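Glutathione S-transferase domain (Burkholderia graminis, PDB 4MF5) binds glutathione and probably acts as a glutathione transferase, a dimeric member of the GST superfamily related to the Ure2p-like enzymes. Local coordinates at residues A[59-65]-A[119-125]; A[155-161]-A[218-224]; A[209-213]-A[236-241]; A[136-140]-A[195-199]. All coordinates share one frame; numbering follows the deposited sequence.

Contact 1: residues A[59-65]-A[119-125]; sequences MLEETGL and LADKTGQ
Apolar contacts join the helical parts of the two segments, where Met59 and Leu60 of helix 51-63 meet Leu119 of helix 112-123. The CD1 branch of Leu119 touches two carbons, lying 3.7 Å from Met59 CG and 3.8 Å from Leu60 CD2. Its CD2 branch turns to Leu65, the residue that follows the glycine turn, with 3.9 Å between Leu119 CD2 and Leu65 CD2. Met59 runs past Leu119 in the opposite direction: with CG anti to the backbone N (chi1 179°) and a bend at chi2, its methyl is carried to the backbone of the neighbouring helix, CE resting 3.4 Å from Ala120 N. The aliphatic part of Lys122 crosses Leu65 at about a right angle, while its NZ forms a salt bridge with Asp98.

Polar contacts gather near the C-terminal ends of the segments. The amide of Gln125 lies across Thr63, and its NE2 makes a weak bond of 3.5 Å to Thr63 O. On the other end of that amide, a water donates to both Gln125 OE1 and Glu62 O. Thr63 OG1 turns back to Met59 O, which also receives Thr63 N from the other face of its plane.

Each segment leaves helical phi/psi at a glycine of positive phi, Gly64 and Gly124. The short axes run 11.1 Å apart at 22°, a nearly parallel pair. These are the two helices packed on one face of the sheet, where Leu43 touches Leu60, Leu65 and Leu119, as in the thioredoxin-like N-terminal domain of glutathione transferases.

Contact 2: residues A[155-161]-A[218-224]; sequences LGFFHKF and FYEAGEL
Lys160 and His159, at the end of helix 131-161, grip the backbone of residues 218-220, in the connection after helix 203-216. Lys160 CG stands anti to the backbone N (chi1 178°), which sends the chain out toward Phe218 O and Glu220. Its NZ reaches Phe218 O at 2.7 Å, in the carbonyl plane, with a C=O...N angle of 160°. The same nitrogen forms a salt bridge of 3.0 Å with Glu220 OE2, met on its anti side, and stands off-centre over the Phe218 ring in a cation-pi contact. One ammonium group thus joins a carbonyl, a carboxylate and an aromatic face. His159 NE2 makes a weak, bent bond of 3.0 Å to Glu220 O. With this carbonyl and Tyr219 O at its edge, the imidazole has Leu224 over one face, the CD2 methyl 3.5 Å from the ring centroid.

Deeper in, Gly156 CA sits 3.4 Å from the centroid of the Tyr219 ring and 11° off its normal. This CH-pi contact brings the ring directly against the helix backbone, and the CA atoms of Gly156 and Tyr219 are 5.2 Å apart. Beside it, Phe161 presents its edge to Phe218 CE2, the two ring planes oblique to each other.

Second-shell support comes from helix 203-216: Asn214 touches Tyr219, and Leu215 packs against both Leu155 and Ala221 and is backbone-bonded to Ala221. Glutathione lies about 8 Å from the Tyr219 side chain. The contact lies in the all-helical C-terminal domain of the GST fold, on the side near the bound glutathione, and ties the last turns of a long helix to the connection between helices 203-216 and 222-225.

Contact 3: residues A[209-213]-A[236-241]; sequences FPWVR and ALAAFV
Phe209 and Phe240 meet through different first torsions. In Phe240, CG stands anti to the backbone N (chi1 -177°), which extends the ring toward helix 203-216. In Phe209, CG is instead anti to the carbonyl carbon (chi1 -68°), turning that ring along helix 231-242 toward Ala236 and leaving its CB against Phe240. The result is a CH-pi contact: Phe209 CB lies over the face of the Phe240 ring, 3.5 Å from its centroid. The rings themselves form an oblique pair with centroids 5.5 Å apart.

Each ring then reaches a second residue. Phe209 CZ touches Ala236 CB at 3.5 Å, and Ala236 C lies over a face of the same ring. Phe240 CZ meets Pro210 CD at 3.8 Å, their side chains crossing at about a right angle. Leu237 fills the adjoining position by splitting its branches, CD2 going to Val212 CG1 at 3.9 Å and CD1 to Phe209 O at 3.8 Å. At the edge, the extended Arg213 lays its CD 4.0 Å from Val241 CG1.

No hydrogen bond joins the segments, whose axes approach to 10.0 Å and cross at -104°. Pro210 accompanies a kink in helix 203-216: the N atoms of residues 210 and 211 lack bonds to the preceding turn. Beyond Pro210 and Phe240 lie Val54 and Ile58 of helix 51-63, and Trp211 NE1 bonds Asn52 OD1 of the glutathione pocket. This steep helix crossing belongs to the core of the GST C-terminal domain, beside its interface with the glutathione-binding domain.

Contact 4: residues A[136-140]-A[195-199]; sequences EAIQW and WILGD
The Trp140 indole takes Ile196 on one face. The CG2 methyl stands 3.6 Å above the indole plane, offset toward the rim, and lies 3.9 Å from the centroid of the five-membered ring, 22° off its normal: a CH-pi contact by its geometry. In plane at the indole edge is Glu136 CG, one helical turn earlier. Leu197 CD2 approaches obliquely, 3.8 Å from Trp140 CD1. The ring also forms edge-to-face pairs with Phe143 and with Phe110 of the second subunit, so this residue links the loop contact to the dimer interface.

Leu197 divides its two methyls between residues of the helix. CD1 is 3.7 Å from Ala137 CB, whereas CD2, besides meeting the indole, reaches Glu136 CG at 4.0 Å. Ile196 places CG2 anti to its backbone N, while CG1 lies anti to the carbonyl carbon (chi1 -69°); the branch methyl is thereby the one directed onto the tryptophan.

There is no direct hydrogen bond across the contact, but a water spans it, donating to Glu136 OE1 at 2.7 Å and to Leu197 O at 2.9 Å. The other carboxylate oxygen, OE2, is paired with Arg189, whose NE also bonds Ile196 O. That arginine consequently braces both segments from helix 170-190, while Asp205 accepts from Ile196 N.

Trp195 to Gly198 form a type I beta turn, closed by Gly198 N bonding Trp195 O. Apolar side chains from such a turn, set against a long helix, here fasten the connection between helices 170-190 and 203-216 to helix 131-161 in the GST C-terminal helical bundle.

Contact 1 joins the two helices beside the sheet of the thioredoxin-like domain, while contacts 2, 3 and 4 lie in the helical portion. Helix 131-161 serves both contact 4 and contact 2, whose centres are 27 Å apart. Contact 1 closes before the others open; contact 4 closes before contact 3 opens, and the segments of contact 2 alternate with those of contacts 3 and 4. Contact 3 touches contact 2 at Tyr219 OH and Trp211 CZ3 (3.5 Å), and meets contact 4 at Trp195. Contacts 1 and 2 lie on opposite sides of the chain's centre, about 32 Å apart between centres. The helical contacts thus form a continuous packing path.

Contact 1: residues A[59-65]-A[119-125]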
# COMPACT_ATOMS: atom_id res chain seq x y z
N MET A 59 -5.04 -16.48 -1.43
CA MET A 59 -4.54 -16.69 -0.06
C MET A 59 -5.40 -17.69 0.71
O MET A 59 -4.90 -18.58 1.41
CB MET A 59 -4.48 -15.35 0.66
CG MET A 59 -3.99 -15.43 2.09
SD MET A 59 -2.27 -15.97 2.18
CE MET A 59 -1.97 -15.67 3.92
N LEU A 60 -6.72 -17.57 0.59
CA LEU A 60 -7.64 -18.48 1.24
C LEU A 60 -7.47 -19.90 0.73
O LEU A 60 -7.46 -20.86 1.51
CB LEU A 60 -9.08 -17.99 1.08
CG LEU A 60 -9.38 -16.70 1.85
CD1 LEU A 60 -10.64 -16.03 1.31
CD2 LEU A 60 -9.50 -16.94 3.34
N GLU A 61 -7.34 -20.07 -0.59
CA GLU A 61 -7.13 -21.39 -1.16
C GLU A 61 -5.79 -21.98 -0.76
O GLU A 61 -5.70 -23.17 -0.50
CB GLU A 61 -7.26 -21.32 -2.69
CG GLU A 61 -8.67 -21.01 -3.17
CD GLU A 61 -9.67 -22.11 -2.92
OE1 GLU A 61 -9.27 -23.27 -2.69
OE2 GLU A 61 -10.88 -21.82 -3.01
N GLU A 62 -4.74 -21.16 -0.69
CA GLU A 62 -3.42 -21.65 -0.30
C GLU A 62 -3.41 -22.13 1.14
O GLU A 62 -2.84 -23.18 1.45
CB GLU A 62 -2.37 -20.53 -0.46
CG GLU A 62 -2.04 -20.18 -1.90
CD GLU A 62 -1.09 -21.11 -2.62
OE1 GLU A 62 -0.69 -22.15 -2.02
OE2 GLU A 62 -0.74 -20.81 -3.78
N THR A 63 -4.02 -21.35 2.03
CA THR A 63 -4.01 -21.68 3.44
C THR A 63 -5.06 -22.72 3.81
O THR A 63 -5.00 -23.26 4.89
CB THR A 63 -4.22 -20.46 4.34
OG1 THR A 63 -5.51 -19.88 4.09
CG2 THR A 63 -3.09 -19.45 4.15
N GLY A 64 -6.04 -22.94 2.94
CA GLY A 64 -7.12 -23.87 3.20
C GLY A 64 -8.16 -23.36 4.18
O GLY A 64 -9.00 -24.14 4.62
N LEU A 65 -8.13 -22.08 4.52
CA LEU A 65 -9.12 -21.57 5.44
C LEU A 65 -10.49 -21.61 4.79
O LEU A 65 -10.66 -21.10 3.68
CB LEU A 65 -8.79 -20.13 5.82
CG LEU A 65 -9.62 -19.53 6.95
CD1 LEU A 65 -9.22 -20.12 8.28
CD2 LEU A 65 -9.48 -18.02 6.99
N LEU A 119 -4.62 -12.62 7.23
CA LEU A 119 -4.77 -14.05 7.03
C LEU A 119 -3.48 -14.79 7.32
O LEU A 119 -3.51 -15.91 7.85
CB LEU A 119 -5.27 -14.34 5.61
CG LEU A 119 -6.69 -13.88 5.32
CD1 LEU A 119 -7.01 -14.08 3.85
CD2 LEU A 119 -7.71 -14.58 6.21
N ALA A 120 -2.34 -14.21 6.99
CA ALA A 120 -1.06 -14.84 7.29
C ALA A 120 -0.89 -14.97 8.80
O ALA A 120 -0.44 -15.99 9.31
CB ALA A 120 0.08 -14.05 6.68
N ASP A 121 -1.25 -13.91 9.52
CA ASP A 121 -1.14 -13.92 10.98
C ASP A 121 -2.13 -14.90 11.60
O ASP A 121 -1.80 -15.57 12.58
CB ASP A 121 -1.42 -12.53 11.55
CG ASP A 121 -0.31 -11.54 11.29
OD1 ASP A 121 0.78 -11.92 10.84
OD2 ASP A 121 -0.58 -10.34 11.57
N LYS A 122 -3.35 -14.94 11.08
CA LYS A 122 -4.41 -15.73 11.70
C LYS A 122 -4.02 -17.18 11.81
O LYS A 122 -4.25 -17.81 12.84
CB LYS A 122 -5.70 -15.61 10.88
CG LYS A 122 -6.85 -16.43 11.42
CD LYS A 122 -7.99 -16.55 10.42
CE LYS A 122 -9.11 -17.46 10.93
NZ LYS A 122 -9.89 -16.86 12.03
N THR A 123 -3.42 -17.71 10.74
CA THR A 123 -3.07 -19.13 10.84
C THR A 123 -1.59 -19.40 10.68
O THR A 123 -1.18 -20.55 10.66
CB THR A 123 -3.85 -19.99 9.85
OG1 THR A 123 -3.51 -19.57 8.53
CG2 THR A 123 -5.35 -19.89 10.07
N GLY A 124 -0.78 -18.35 10.75
CA GLY A 124 0.67 -18.55 10.80
C GLY A 124 1.20 -19.17 9.53
O GLY A 124 2.00 -20.11 9.58
N GLN A 125 0.74 -18.71 8.38
CA GLN A 125 1.17 -19.25 7.10
C GLN A 125 1.53 -18.14 6.12
O GLN A 125 0.86 -17.12 6.09
CB GLN A 125 0.05 -20.10 6.47
CG GLN A 125 -0.31 -21.33 7.24
CD GLN A 125 -1.41 -22.07 6.53
OE1 GLN A 125 -1.18 -22.68 5.46
NE2 GLN A 125 -2.62 -21.99 7.07
O HOH W 1 -1.84 -24.95 3.90

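Contact 2: residues A[155-161]-A[218-224]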
# COMPACT_ATOMS: atom_id res chain seq x y z
N LEU A 155 -1.78 1.84 -16.66
CA LEU A 155 -1.45 1.37 -18.01
C LEU A 155 -2.62 0.62 -18.60
O LEU A 155 -2.98 0.81 -19.78
CB LEU A 155 -0.18 0.53 -17.99
CG LEU A 155 0.23 -0.03 -19.37
CD1 LEU A 155 0.22 1.05 -20.45
CD2 LEU A 155 1.58 -0.71 -19.28
N GLY A 156 -3.25 -0.25 -17.83
CA GLY A 156 -4.41 -0.95 -18.32
C GLY A 156 -5.49 -0.01 -18.80
O GLY A 156 -6.13 -0.22 -19.85
N PHE A 157 -5.75 1.03 -18.02
CA PHE A 157 -6.74 2.01 -18.44
C PHE A 157 -6.35 2.65 -19.78
O PHE A 157 -7.11 2.62 -20.73
CB PHE A 157 -6.97 3.10 -17.40
CG PHE A 157 -7.94 4.13 -17.89
CD1 PHE A 157 -9.27 3.80 -18.04
CD2 PHE A 157 -7.51 5.38 -18.34
CE1 PHE A 157 -10.17 4.71 -18.56
CE2 PHE A 157 -8.42 6.30 -18.86
CZ PHE A 157 -9.74 5.95 -18.97
N PHE A 158 -5.16 3.24 -19.85
CA PHE A 158 -4.81 4.00 -21.04
C PHE A 158 -4.59 3.13 -22.26
O PHE A 158 -4.79 3.60 -23.38
CB PHE A 158 -3.65 4.94 -20.79
CG PHE A 158 -4.03 6.11 -19.92
CD1 PHE A 158 -4.85 7.11 -20.41
CD2 PHE A 158 -3.64 6.17 -18.58
CE1 PHE A 158 -5.24 8.16 -19.61
CE2 PHE A 158 -4.05 7.22 -17.78
CZ PHE A 158 -4.84 8.22 -18.29
N HIS A 159 -4.17 1.88 -22.10
CA HIS A 159 -3.97 1.00 -23.23
C HIS A 159 -5.26 0.32 -23.67
O HIS A 159 -5.58 0.35 -24.86
CB HIS A 159 -2.92 -0.05 -22.92
CG HIS A 159 -2.67 -1.00 -24.03
ND1 HIS A 159 -2.41 -0.58 -25.32
CD2 HIS A 159 -2.66 -2.36 -24.06
CE1 HIS A 159 -2.22 -1.65 -26.08
NE2 HIS A 159 -2.37 -2.73 -25.34
N LYS A 160 -5.97 -0.30 -22.74
CA LYS A 160 -7.11 -1.13 -23.07
C LYS A 160 -8.46 -0.42 -23.04
O LYS A 160 -9.27 -0.60 -23.94
CB LYS A 160 -7.19 -2.31 -22.10
CG LYS A 160 -8.41 -3.18 -22.36
CD LYS A 160 -8.12 -4.65 -22.20
CE LYS A 160 -9.29 -5.52 -22.66
NZ LYS A 160 -8.86 -6.94 -22.87
N PHE A 161 -8.71 0.38 -22.01
CA PHE A 161 -10.05 0.92 -21.77
C PHE A 161 -10.30 2.32 -22.31
O PHE A 161 -11.42 2.62 -22.72
CB PHE A 161 -10.37 0.90 -20.28
CG PHE A 161 -10.54 -0.48 -19.73
CD1 PHE A 161 -11.75 -1.16 -19.86
CD2 PHE A 161 -9.48 -1.13 -19.12
CE1 PHE A 161 -11.90 -2.44 -19.37
CE2 PHE A 161 -9.62 -2.41 -18.62
CZ PHE A 161 -10.83 -3.07 -18.75
N PHE A 218 -5.24 -9.95 -19.48
CA PHE A 218 -6.43 -9.12 -19.68
C PHE A 218 -6.10 -7.76 -20.27
O PHE A 218 -6.79 -7.28 -21.17
CB PHE A 218 -7.16 -8.98 -18.34
CG PHE A 218 -8.43 -8.17 -18.38
CD1 PHE A 218 -9.52 -8.59 -19.12
CD2 PHE A 218 -8.55 -7.01 -17.62
CE1 PHE A 218 -10.70 -7.86 -19.13
CE2 PHE A 218 -9.72 -6.28 -17.63
CZ PHE A 218 -10.80 -6.70 -18.39
N TYR A 219 -5.06 -7.10 -19.75
CA TYR A 219 -4.75 -5.76 -20.22
C TYR A 219 -4.05 -5.71 -21.56
O TYR A 219 -3.94 -4.63 -22.16
CB TYR A 219 -3.88 -5.02 -19.22
CG TYR A 219 -4.48 -4.52 -17.97
CD1 TYR A 219 -5.84 -4.42 -17.77
CD2 TYR A 219 -3.63 -4.02 -16.98
CE1 TYR A 219 -6.36 -3.88 -16.58
CE2 TYR A 219 -4.12 -3.48 -15.81
CZ TYR A 219 -5.49 -3.42 -15.61
OH TYR A 219 -5.93 -2.87 -14.43
N GLU A 220 -3.55 -6.85 -22.03
CA GLU A 220 -2.92 -6.91 -23.36
C GLU A 220 -1.73 -5.95 -23.49
O GLU A 220 -1.47 -5.46 -24.58
CB GLU A 220 -3.93 -6.71 -24.49
CG GLU A 220 -5.06 -7.72 -24.44
CD GLU A 220 -6.03 -7.58 -25.59
OE1 GLU A 220 -5.58 -7.46 -26.74
OE2 GLU A 220 -7.24 -7.59 -25.33
N ALA A 221 -0.99 -5.76 -22.40
CA ALA A 221 0.13 -4.83 -22.36
C ALA A 221 1.49 -5.50 -22.45
O ALA A 221 2.51 -4.84 -22.28
CB ALA A 221 0.05 -3.92 -21.14
N GLY A 222 1.52 -6.80 -22.72
CA GLY A 222 2.76 -7.53 -22.76
C GLY A 222 3.74 -7.14 -23.84
O GLY A 222 4.95 -7.29 -23.67
N GLU A 223 3.23 -6.66 -24.98
CA GLU A 223 4.06 -6.15 -26.04
C GLU A 223 4.61 -4.78 -25.66
O GLU A 223 5.79 -4.49 -25.86
CB GLU A 223 3.29 -6.10 -27.35
CG GLU A 223 4.14 -5.67 -28.54
CD GLU A 223 3.37 -5.55 -29.84
OE1 GLU A 223 4.03 -5.60 -30.90
OE2 GLU A 223 2.13 -5.39 -29.83
N LEU A 224 3.77 -3.92 -25.09
CA LEU A 224 4.24 -2.60 -24.67
C LEU A 224 5.39 -2.69 -23.67
O LEU A 224 6.35 -1.95 -23.76
CB LEU A 224 3.12 -1.80 -24.02
CG LEU A 224 2.32 -0.63 -24.59
CD1 LEU A 224 2.59 -0.32 -26.04
CD2 LEU A 224 0.82 -0.70 -24.26

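Contact 3: residues A[209-213]-A[236-241]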
# COMPACT_ATOMS: atom_id res chain seq x y z
N PHE A 209 1.99 -11.34 -8.24
CA PHE A 209 1.84 -12.07 -9.51
C PHE A 209 0.45 -11.98 -10.15
O PHE A 209 0.39 -12.00 -11.38
CB PHE A 209 2.38 -13.49 -9.42
CG PHE A 209 3.88 -13.49 -9.26
CD1 PHE A 209 4.70 -13.18 -10.34
CD2 PHE A 209 4.48 -13.71 -8.03
CE1 PHE A 209 6.07 -13.09 -10.19
CE2 PHE A 209 5.84 -13.62 -7.88
CZ PHE A 209 6.64 -13.30 -8.96
N PRO A 210 -0.65 -11.80 -9.40
CA PRO A 210 -1.93 -11.56 -10.09
C PRO A 210 -1.90 -10.31 -10.97
O PRO A 210 -2.58 -10.24 -12.00
CB PRO A 210 -2.94 -11.43 -8.95
CG PRO A 210 -2.34 -12.29 -7.87
CD PRO A 210 -0.88 -11.96 -7.94
N TRP A 211 -1.13 -9.31 -10.55
CA TRP A 211 -0.99 -8.08 -11.32
C TRP A 211 -0.10 -8.26 -12.54
O TRP A 211 -0.39 -7.72 -13.60
CB TRP A 211 -0.54 -6.94 -10.42
CG TRP A 211 -1.70 -6.26 -9.77
CD1 TRP A 211 -2.19 -6.44 -8.51
CD2 TRP A 211 -2.57 -5.35 -10.42
NE1 TRP A 211 -3.30 -5.68 -8.32
CE2 TRP A 211 -3.55 -4.99 -9.48
CE3 TRP A 211 -2.63 -4.82 -11.70
CZ2 TRP A 211 -4.58 -4.10 -9.78
CZ3 TRP A 211 -3.66 -3.93 -12.00
CH2 TRP A 211 -4.61 -3.59 -11.05
N VAL A 212 1.00 -9.00 -12.40
CA VAL A 212 1.82 -9.34 -13.57
C VAL A 212 0.97 -10.11 -14.58
O VAL A 212 0.98 -9.82 -15.78
CB VAL A 212 3.09 -10.10 -13.17
CG1 VAL A 212 3.91 -10.42 -14.42
CG2 VAL A 212 3.93 -9.32 -12.18
N ARG A 213 0.22 -11.10 -14.08
CA ARG A 213 -0.67 -11.89 -14.93
C ARG A 213 -1.63 -10.98 -15.70
O ARG A 213 -1.80 -11.10 -16.92
CB ARG A 213 -1.44 -12.89 -14.07
CG ARG A 213 -2.50 -13.68 -14.81
CD ARG A 213 -3.20 -14.64 -13.87
NE ARG A 213 -4.25 -15.41 -14.54
CZ ARG A 213 -5.50 -15.02 -14.67
NH1 ARG A 213 -5.90 -13.85 -14.20
NH2 ARG A 213 -6.37 -15.81 -15.29
N ALA A 236 8.91 -17.00 -12.50
CA ALA A 236 8.10 -17.00 -11.28
C ALA A 236 6.62 -16.89 -11.62
O ALA A 236 5.80 -17.53 -10.95
CB ALA A 236 8.56 -15.89 -10.36
N LEU A 237 6.27 -16.11 -12.65
CA LEU A 237 4.88 -16.00 -13.06
C LEU A 237 4.35 -17.37 -13.53
O LEU A 237 3.25 -17.79 -13.16
CB LEU A 237 4.74 -14.97 -14.15
CG LEU A 237 3.33 -14.84 -14.72
CD1 LEU A 237 2.32 -14.38 -13.69
CD2 LEU A 237 3.34 -13.97 -15.91
N ALA A 238 5.13 -18.06 -14.36
CA ALA A 238 4.71 -19.37 -14.84
C ALA A 238 4.52 -20.35 -13.68
O ALA A 238 3.56 -21.12 -13.67
CB ALA A 238 5.70 -19.91 -15.87
N ALA A 239 5.44 -20.33 -12.71
CA ALA A 239 5.29 -21.18 -11.53
C ALA A 239 4.02 -20.80 -10.77
O ALA A 239 3.25 -21.66 -10.34
CB ALA A 239 6.52 -21.05 -10.64
N PHE A 240 3.79 -19.51 -10.59
CA PHE A 240 2.65 -19.01 -9.82
C PHE A 240 1.33 -19.49 -10.41
O PHE A 240 0.49 -20.04 -9.69
CB PHE A 240 2.71 -17.49 -9.79
CG PHE A 240 1.61 -16.86 -8.95
CD1 PHE A 240 1.77 -16.75 -7.58
CD2 PHE A 240 0.48 -16.36 -9.52
CE1 PHE A 240 0.80 -16.15 -6.79
CE2 PHE A 240 -0.52 -15.75 -8.75
CZ PHE A 240 -0.34 -15.65 -7.38
N VAL A 241 1.14 -19.27 -11.71
CA VAL A 241 -0.16 -19.55 -12.29
C VAL A 241 -0.47 -21.02 -12.35
O VAL A 241 -1.65 -21.38 -12.42
CB VAL A 241 -0.35 -18.88 -13.68
CG1 VAL A 241 -0.25 -17.37 -13.58
CG2 VAL A 241 0.61 -19.43 -14.73

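Contact 4: residues A[136-140]-A[195-199]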
# COMPACT_ATOMS: atom_id res chain seq x y z
N GLU A 136 10.13 -7.39 6.11
CA GLU A 136 10.48 -7.50 4.70
C GLU A 136 9.28 -7.91 3.85
O GLU A 136 9.08 -7.38 2.75
CB GLU A 136 11.65 -8.46 4.53
CG GLU A 136 12.23 -8.46 3.14
CD GLU A 136 13.38 -9.41 2.97
OE1 GLU A 136 13.40 -10.49 3.57
OE2 GLU A 136 14.30 -9.06 2.22
N ALA A 137 8.48 -8.85 4.35
CA ALA A 137 7.25 -9.23 3.67
C ALA A 137 6.32 -8.05 3.53
O ALA A 137 5.75 -7.81 2.46
CB ALA A 137 6.56 -10.38 4.39
N ILE A 138 6.12 -7.31 4.63
CA ILE A 138 5.24 -6.17 4.60
C ILE A 138 5.75 -5.12 3.62
O ILE A 138 4.98 -4.53 2.86
CB ILE A 138 5.05 -5.59 6.03
CG1 ILE A 138 4.29 -6.60 6.92
CG2 ILE A 138 4.30 -4.24 5.97
CD1 ILE A 138 4.24 -6.22 8.38
N GLN A 139 7.07 -4.90 3.61
CA GLN A 139 7.71 -4.01 2.64
C GLN A 139 7.34 -4.39 1.20
O GLN A 139 6.92 -3.54 0.41
CB GLN A 139 9.22 -4.07 2.86
CG GLN A 139 10.05 -3.36 1.81
CD GLN A 139 11.48 -3.74 1.99
OE1 GLN A 139 12.22 -3.10 2.73
NE2 GLN A 139 11.87 -4.86 1.39
N TRP A 140 7.50 -5.66 0.83
CA TRP A 140 7.21 -6.04 -0.55
C TRP A 140 5.71 -5.99 -0.86
O TRP A 140 5.33 -5.67 -1.98
CB TRP A 140 7.87 -7.39 -0.92
CG TRP A 140 9.33 -7.23 -1.10
CD1 TRP A 140 10.33 -7.59 -0.23
CD2 TRP A 140 9.99 -6.60 -2.21
NE1 TRP A 140 11.57 -7.22 -0.76
CE2 TRP A 140 11.37 -6.60 -1.96
CE3 TRP A 140 9.53 -6.04 -3.41
CZ2 TRP A 140 12.30 -6.05 -2.85
CZ3 TRP A 140 10.46 -5.50 -4.30
CH2 TRP A 140 11.82 -5.50 -4.01
N TRP A 195 11.29 -17.08 -5.10
CA TRP A 195 10.14 -16.22 -4.87
C TRP A 195 10.66 -14.88 -4.35
O TRP A 195 11.86 -14.70 -4.10
CB TRP A 195 9.17 -16.89 -3.88
CG TRP A 195 8.53 -18.11 -4.41
CD1 TRP A 195 8.78 -19.39 -4.03
CD2 TRP A 195 7.54 -18.18 -5.45
NE1 TRP A 195 8.01 -20.26 -4.75
CE2 TRP A 195 7.23 -19.55 -5.62
CE3 TRP A 195 6.89 -17.23 -6.25
CZ2 TRP A 195 6.29 -19.98 -6.55
CZ3 TRP A 195 5.96 -17.66 -7.16
CH2 TRP A 195 5.67 -19.02 -7.31
N ILE A 196 9.76 -13.91 -4.15
CA ILE A 196 10.20 -12.58 -3.78
C ILE A 196 11.03 -12.57 -2.49
O ILE A 196 12.01 -11.82 -2.38
CB ILE A 196 9.01 -11.60 -3.75
CG1 ILE A 196 8.51 -11.37 -5.17
CG2 ILE A 196 9.39 -10.29 -3.07
CD1 ILE A 196 7.16 -10.68 -5.23
N LEU A 197 10.65 -13.38 -1.50
CA LEU A 197 11.37 -13.43 -0.23
C LEU A 197 12.44 -14.53 -0.21
O LEU A 197 13.02 -14.76 0.84
CB LEU A 197 10.42 -13.61 0.95
CG LEU A 197 9.37 -12.50 1.05
CD1 LEU A 197 8.51 -12.73 2.27
CD2 LEU A 197 9.98 -11.11 1.10
N GLY A 198 12.73 -15.17 -1.33
CA GLY A 198 13.75 -16.22 -1.36
C GLY A 198 13.10 -17.56 -1.60
O GLY A 198 12.30 -17.73 -2.52
N ASP A 199 13.47 -18.54 -0.78
CA ASP A 199 12.97 -19.87 -0.98
C ASP A 199 11.49 -20.00 -0.72
O ASP A 199 10.83 -20.83 -1.35
CB ASP A 199 13.67 -20.88 -0.06
CG ASP A 199 15.10 -21.17 -0.46
OD1 ASP A 199 15.52 -20.85 -1.58
OD2 ASP A 199 15.79 -21.80 0.37
O HOH W 2 14.34 -12.49 2.01